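Long-range contacts in L-hydantoinase (PDB 1GKR), which hydrolyses the ring amide of hydantoins as a homotetrameric zinc enzyme, with aryl-substituted substrates cleaved more readily than alkyl-substituted ones and an enantioselectivity that depends on the substrate: residues 177-182 / 234-239; 223-228 / 257-262. All blocks are in the same frame, centred on the assembly; numbering follows the deposited sequence.

Interaction 1 of 2, residues 177-182 / 234-239; sequences GSVIVV and RLIVLH. With ZN (zinc ion), chain E.
V182 meets segment 234-239 through both its backbone and its side chain. Its O accepts the N-H of L238 at 3.2 Å. Its CG1, placed beside the backbone N by chi1 of -48°, lies 4.0 Å from L235 CD1, and the two side chains cross at about a right angle. R234 holds the opposite end of the pair: its O receives I180 N at 3.1 Å, while V179 CG2 sits at the edge of its guanidinium, near the plane. One water joins S178 O to R234 N, and the charge of R234 is met by a salt bridge from NH1 to D258. Between these ends, V181 runs alongside I236, with CG1 3.8 Å from I236 CB, and sends CG2 to L238 CD1 at 3.5 Å. I236 N bonds to I180 O at 3.0 Å. The strand axes approach to 4.8 Å at 24°, the parallel pairing of a TIM barrel. Just past the pairing, H239 NE2 binds zinc at 2.3 Å, and H183, following the other strand, binds the same ion. L235 also pairs by its backbone with D258, just ahead of strand 259-263, which lies next in the sheet; I180 packs on helix 163-176, whereas V179 and I236 face F372 of helix 357-372 from the other side of the sheet.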
loop_
_atom_site.group_PDB
_atom_site.type_symbol
_atom_site.label_atom_id
_atom_site.label_comp_id
_atom_site.label_asym_id
_atom_site.label_seq_id
_atom_site.Cartn_x
_atom_site.Cartn_y
_atom_site.Cartn_z
ATOM N N GLY A 177 30.519 -0.478 6.578
ATOM C CA GLY A 177 29.954 0.831 6.314
ATOM C C GLY A 177 30.271 1.235 4.888
ATOM O O GLY A 177 30.464 2.415 4.585
ATOM N N SER A 178 30.333 0.243 4.007
ATOM C CA SER A 178 30.646 0.481 2.616
ATOM C C SER A 178 29.356 0.585 1.821
ATOM O O SER A 178 28.298 0.858 2.382
ATOM C CB SER A 178 31.506 -0.666 2.086
ATOM O OG SER A 178 31.900 -0.443 0.741
ATOM N N VAL A 179 29.449 0.371 0.514
ATOM C CA VAL A 179 28.292 0.420 -0.373
ATOM C C VAL A 179 28.326 -0.841 -1.221
ATOM O O VAL A 179 29.399 -1.293 -1.600
ATOM C CB VAL A 179 28.377 1.628 -1.341
ATOM C CG1 VAL A 179 27.142 1.687 -2.229
ATOM C CG2 VAL A 179 28.540 2.893 -0.562
ATOM N N ILE A 180 27.167 -1.419 -1.503
ATOM C CA ILE A 180 27.103 -2.590 -2.363
ATOM C C ILE A 180 26.144 -2.237 -3.502
ATOM O O ILE A 180 25.058 -1.699 -3.270
ATOM C CB ILE A 180 26.568 -3.835 -1.626
ATOM C CG1 ILE A 180 26.445 -5.004 -2.602
ATOM C CG2 ILE A 180 25.217 -3.557 -1.029
ATOM C CD1 ILE A 180 27.779 -5.512 -3.104
ATOM N N VAL A 181 26.560 -2.487 -4.735
ATOM C CA VAL A 181 25.693 -2.223 -5.867
ATOM C C VAL A 181 25.492 -3.597 -6.476
ATOM O O VAL A 181 26.380 -4.441 -6.388
ATOM C CB VAL A 181 26.353 -1.253 -6.896
ATOM C CG1 VAL A 181 26.803 -0.004 -6.200
ATOM C CG2 VAL A 181 27.526 -1.900 -7.588
ATOM N N VAL A 182 24.335 -3.849 -7.070
ATOM C CA VAL A 182 24.101 -5.159 -7.663
ATOM C C VAL A 182 23.457 -5.035 -9.024
ATOM O O VAL A 182 22.846 -4.018 -9.343
ATOM C CB VAL A 182 23.153 -6.042 -6.799
ATOM C CG1 VAL A 182 23.578 -6.030 -5.370
ATOM C CG2 VAL A 182 21.749 -5.554 -6.914
ATOM N N ARG A 234 24.060 0.001 2.727
ATOM C CA ARG A 234 23.672 0.947 1.686
ATOM C C ARG A 234 23.690 0.151 0.377
ATOM O O ARG A 234 24.690 -0.482 0.034
ATOM C CB ARG A 234 24.653 2.111 1.596
ATOM C CG ARG A 234 23.984 3.344 1.039
ATOM C CD ARG A 234 24.953 4.321 0.450
ATOM N NE ARG A 234 25.564 5.254 1.398
ATOM C CZ ARG A 234 24.890 6.087 2.182
ATOM N NH1 ARG A 234 23.570 6.097 2.160
ATOM N NH2 ARG A 234 25.540 6.951 2.946
ATOM N N LEU A 235 22.577 0.175 -0.340
ATOM C CA LEU A 235 22.432 -0.570 -1.574
ATOM C C LEU A 235 22.040 0.296 -2.762
ATOM O O LEU A 235 21.150 1.134 -2.658
ATOM C CB LEU A 235 21.359 -1.630 -1.375
ATOM C CG LEU A 235 20.831 -2.273 -2.658
ATOM C CD1 LEU A 235 21.947 -3.075 -3.277
ATOM C CD2 LEU A 235 19.646 -3.179 -2.367
ATOM N N ILE A 236 22.697 0.109 -3.894
ATOM C CA ILE A 236 22.321 0.865 -5.078
ATOM C C ILE A 236 21.975 -0.140 -6.152
ATOM O O ILE A 236 22.821 -0.949 -6.508
ATOM C CB ILE A 236 23.467 1.696 -5.663
ATOM C CG1 ILE A 236 23.924 2.766 -4.684
ATOM C CG2 ILE A 236 22.993 2.354 -6.956
ATOM C CD1 ILE A 236 25.068 3.603 -5.226
ATOM N N VAL A 237 20.756 -0.118 -6.670
ATOM C CA VAL A 237 20.430 -1.045 -7.743
ATOM C C VAL A 237 20.875 -0.379 -9.044
ATOM O O VAL A 237 20.394 0.694 -9.404
ATOM C CB VAL A 237 18.935 -1.348 -7.800
ATOM C CG1 VAL A 237 18.636 -2.275 -8.977
ATOM C CG2 VAL A 237 18.496 -1.979 -6.484
ATOM N N LEU A 238 21.817 -1.021 -9.731
ATOM C CA LEU A 238 22.388 -0.520 -10.976
ATOM C C LEU A 238 21.432 -0.620 -12.138
ATOM O O LEU A 238 20.483 -1.407 -12.114
ATOM C CB LEU A 238 23.655 -1.297 -11.311
ATOM C CG LEU A 238 24.794 -1.227 -10.295
ATOM C CD1 LEU A 238 25.863 -2.224 -10.666
ATOM C CD2 LEU A 238 25.360 0.171 -10.269
ATOM N N HIS A 239 21.706 0.190 -13.158
ATOM C CA HIS A 239 20.910 0.251 -14.390
ATOM C C HIS A 239 19.511 -0.348 -14.330
ATOM O O HIS A 239 19.301 -1.467 -14.802
ATOM C CB HIS A 239 21.657 -0.428 -15.526
ATOM C CG HIS A 239 22.251 -1.741 -15.136
ATOM N ND1 HIS A 239 21.570 -2.661 -14.369
ATOM C CD2 HIS A 239 23.454 -2.295 -15.410
ATOM C CE1 HIS A 239 22.328 -3.728 -14.187
ATOM N NE2 HIS A 239 23.476 -3.531 -14.809
HETATM ZN ZN ZN E . 25.114 -5.058 -15.194
HETATM O O HOH W 1 26.170 -0.126 4.385
#

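Interaction 2 of 2, residues 223-228 / 257-262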
loop_
_atom_site.group_PDB
_atom_site.type_symbol
_atom_site.label_atom_id
_atom_site.label_comp_id
_atom_site.label_asym_id
_atom_site.label_seq_id
_atom_site.Cartn_x
_atom_site.Cartn_y
_atom_site.Cartn_z
ATOM N N ARG A 223 13.668 -8.871 -4.506
ATOM C CA ARG A 223 14.472 -9.772 -3.692
ATOM C C ARG A 223 15.641 -9.051 -3.005
ATOM O O ARG A 223 15.887 -9.240 -1.813
ATOM C CB ARG A 223 15.012 -10.897 -4.567
ATOM C CG ARG A 223 15.138 -12.213 -3.843
ATOM C CD ARG A 223 15.894 -13.226 -4.643
ATOM N NE ARG A 223 15.652 -13.122 -6.075
ATOM C CZ ARG A 223 16.566 -13.449 -6.982
ATOM N NH1 ARG A 223 17.752 -13.894 -6.584
ATOM N NH2 ARG A 223 16.309 -13.316 -8.277
ATOM N N ALA A 224 16.368 -8.241 -3.766
ATOM C CA ALA A 224 17.492 -7.503 -3.209
ATOM C C ALA A 224 16.971 -6.599 -2.111
ATOM O O ALA A 224 17.572 -6.495 -1.040
ATOM C CB ALA A 224 18.155 -6.676 -4.276
ATOM N N LEU A 225 15.844 -5.950 -2.390
ATOM C CA LEU A 225 15.215 -5.056 -1.437
ATOM C C LEU A 225 14.899 -5.769 -0.106
ATOM O O LEU A 225 15.221 -5.262 0.968
ATOM C CB LEU A 225 13.954 -4.479 -2.076
ATOM C CG LEU A 225 13.988 -3.027 -2.590
ATOM C CD1 LEU A 225 15.374 -2.588 -2.949
ATOM C CD2 LEU A 225 13.079 -2.903 -3.787
ATOM N N LEU A 226 14.296 -6.954 -0.178
ATOM C CA LEU A 226 13.961 -7.717 1.020
ATOM C C LEU A 226 15.180 -8.108 1.831
ATOM O O LEU A 226 15.124 -8.156 3.063
ATOM C CB LEU A 226 13.202 -8.982 0.651
ATOM C CG LEU A 226 11.680 -8.899 0.749
ATOM C CD1 LEU A 226 11.179 -7.594 0.116
ATOM C CD2 LEU A 226 11.067 -10.115 0.053
ATOM N N LEU A 227 16.281 -8.398 1.146
ATOM C CA LEU A 227 17.500 -8.782 1.839
ATOM C C LEU A 227 18.208 -7.581 2.435
ATOM O O LEU A 227 18.818 -7.699 3.490
ATOM C CB LEU A 227 18.467 -9.526 0.908
ATOM C CG LEU A 227 17.920 -10.751 0.165
ATOM C CD1 LEU A 227 19.075 -11.587 -0.340
ATOM C CD2 LEU A 227 17.075 -11.573 1.084
ATOM N N GLN A 228 18.143 -6.423 1.785
ATOM C CA GLN A 228 18.825 -5.275 2.363
ATOM C C GLN A 228 18.002 -4.851 3.581
ATOM O O GLN A 228 18.544 -4.479 4.629
ATOM C CB GLN A 228 18.961 -4.140 1.340
ATOM C CG GLN A 228 18.018 -3.001 1.550
ATOM C CD GLN A 228 18.457 -2.078 2.653
ATOM O OE1 GLN A 228 17.629 -1.504 3.339
ATOM N NE2 GLN A 228 19.761 -1.919 2.823
ATOM N N GLN A 257 14.302 2.517 3.992
ATOM C CA GLN A 257 15.429 1.681 3.556
ATOM C C GLN A 257 16.507 2.496 2.834
ATOM O O GLN A 257 16.200 3.323 1.977
ATOM C CB GLN A 257 14.939 0.556 2.646
ATOM C CG GLN A 257 14.001 -0.419 3.323
ATOM C CD GLN A 257 13.760 -1.649 2.479
ATOM O OE1 GLN A 257 12.619 -2.075 2.287
ATOM N NE2 GLN A 257 14.842 -2.237 1.969
ATOM N N ASP A 258 17.766 2.264 3.201
ATOM C CA ASP A 258 18.901 2.966 2.600
ATOM C C ASP A 258 19.201 2.349 1.226
ATOM O O ASP A 258 20.273 1.812 0.991
ATOM C CB ASP A 258 20.124 2.845 3.520
ATOM C CG ASP A 258 21.259 3.777 3.120
ATOM O OD1 ASP A 258 21.054 4.557 2.170
ATOM O OD2 ASP A 258 22.350 3.736 3.752
ATOM N N VAL A 259 18.240 2.431 0.322
ATOM C CA VAL A 259 18.391 1.865 -1.003
ATOM C C VAL A 259 18.221 2.963 -2.034
ATOM O O VAL A 259 17.489 3.908 -1.800
ATOM C CB VAL A 259 17.341 0.782 -1.220
ATOM C CG1 VAL A 259 17.454 -0.230 -0.114
ATOM C CG2 VAL A 259 15.946 1.391 -1.230
ATOM N N HIS A 260 18.893 2.839 -3.173
ATOM C CA HIS A 260 18.823 3.867 -4.205
ATOM C C HIS A 260 18.722 3.324 -5.607
ATOM O O HIS A 260 19.121 2.198 -5.892
ATOM C CB HIS A 260 20.042 4.744 -4.085
ATOM C CG HIS A 260 20.334 5.111 -2.677
ATOM N ND1 HIS A 260 19.951 6.313 -2.130
ATOM C CD2 HIS A 260 20.855 4.382 -1.663
ATOM C CE1 HIS A 260 20.220 6.310 -0.839
ATOM N NE2 HIS A 260 20.768 5.147 -0.530
ATOM N N CYS A 261 18.214 4.151 -6.505
ATOM C CA CYS A 261 18.031 3.711 -7.870
ATOM C C CYS A 261 18.925 4.384 -8.902
ATOM O O CYS A 261 19.032 5.612 -8.966
ATOM C CB CYS A 261 16.581 3.909 -8.244
ATOM S SG CYS A 261 16.274 3.527 -9.918
ATOM N N GLU A 262 19.578 3.565 -9.709
ATOM C CA GLU A 262 20.433 4.088 -10.757
ATOM C C GLU A 262 19.866 3.704 -12.108
ATOM O O GLU A 262 19.341 2.602 -12.276
ATOM C CB GLU A 262 21.847 3.504 -10.678
ATOM C CG GLU A 262 22.757 4.013 -11.801
ATOM C CD GLU A 262 23.874 3.056 -12.174
ATOM O OE1 GLU A 262 23.617 2.000 -12.792
ATOM O OE2 GLU A 262 25.027 3.364 -11.850
HETATM O O HOH W 2 18.259 0.742 5.522
#
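Q257 NE2 donates two hydrogen bonds to the helix, one to the backbone L225 O at 3.2 Å and one to the side-chain Q228 OE1, also at 3.2 Å. The first arrives tilted 34° from the carbonyl plane; the second lies in the plane of the Q228 amide, on a lone pair. The two glutamine amides are nearly coplanar, their planes 15° apart, and the two side chains run antiparallel past one another. Q257 reaches the helix because its side chain is straight from CB outward (chi2 -169°). A water bonded to Q228 OE1 at 3.2 Å and to D258 N adds an indirect link. These bonds join helix 214-231, in the outer helical layer of the TIM barrel, to the loop leading into strand 259-263. With an alanine in place of Q228, Q257 NE2 would probably be left with L225 O as its one acceptor on the helix, and its amide freer to turn. Apolar packing centres on V259 CG1, which faces the aliphatic CG of Q228 and lies 4.2 Å from L225 CD1. Within the second segment, H260 NE2 donates to D258 OD1 at 2.8 Å, nearly in the imidazole plane. On the helix, L226 and L227 pack against a second subunit.

The centres of interactions 1 and 2 lie about 8 Å apart, joined by the pairing of strands 234-237 and 259-263: L235 O and H260 N are 2.9 Å apart, a probable hydrogen bond. On the helix side L235 CD2 packs 3.9 Å from Q228 CB, so one leucine touches strand 179-182 in interaction 1 and the helix of interaction 2. Nearer the metals, E262 OE1 stands 2.7 Å from H239 N, again a probable hydrogen bond, and also bonds H60 ND1. E262 is thus a second-shell residue that touches a ligand of each zinc ion, while the 223-228 / 257-262 contact itself lies away from the site.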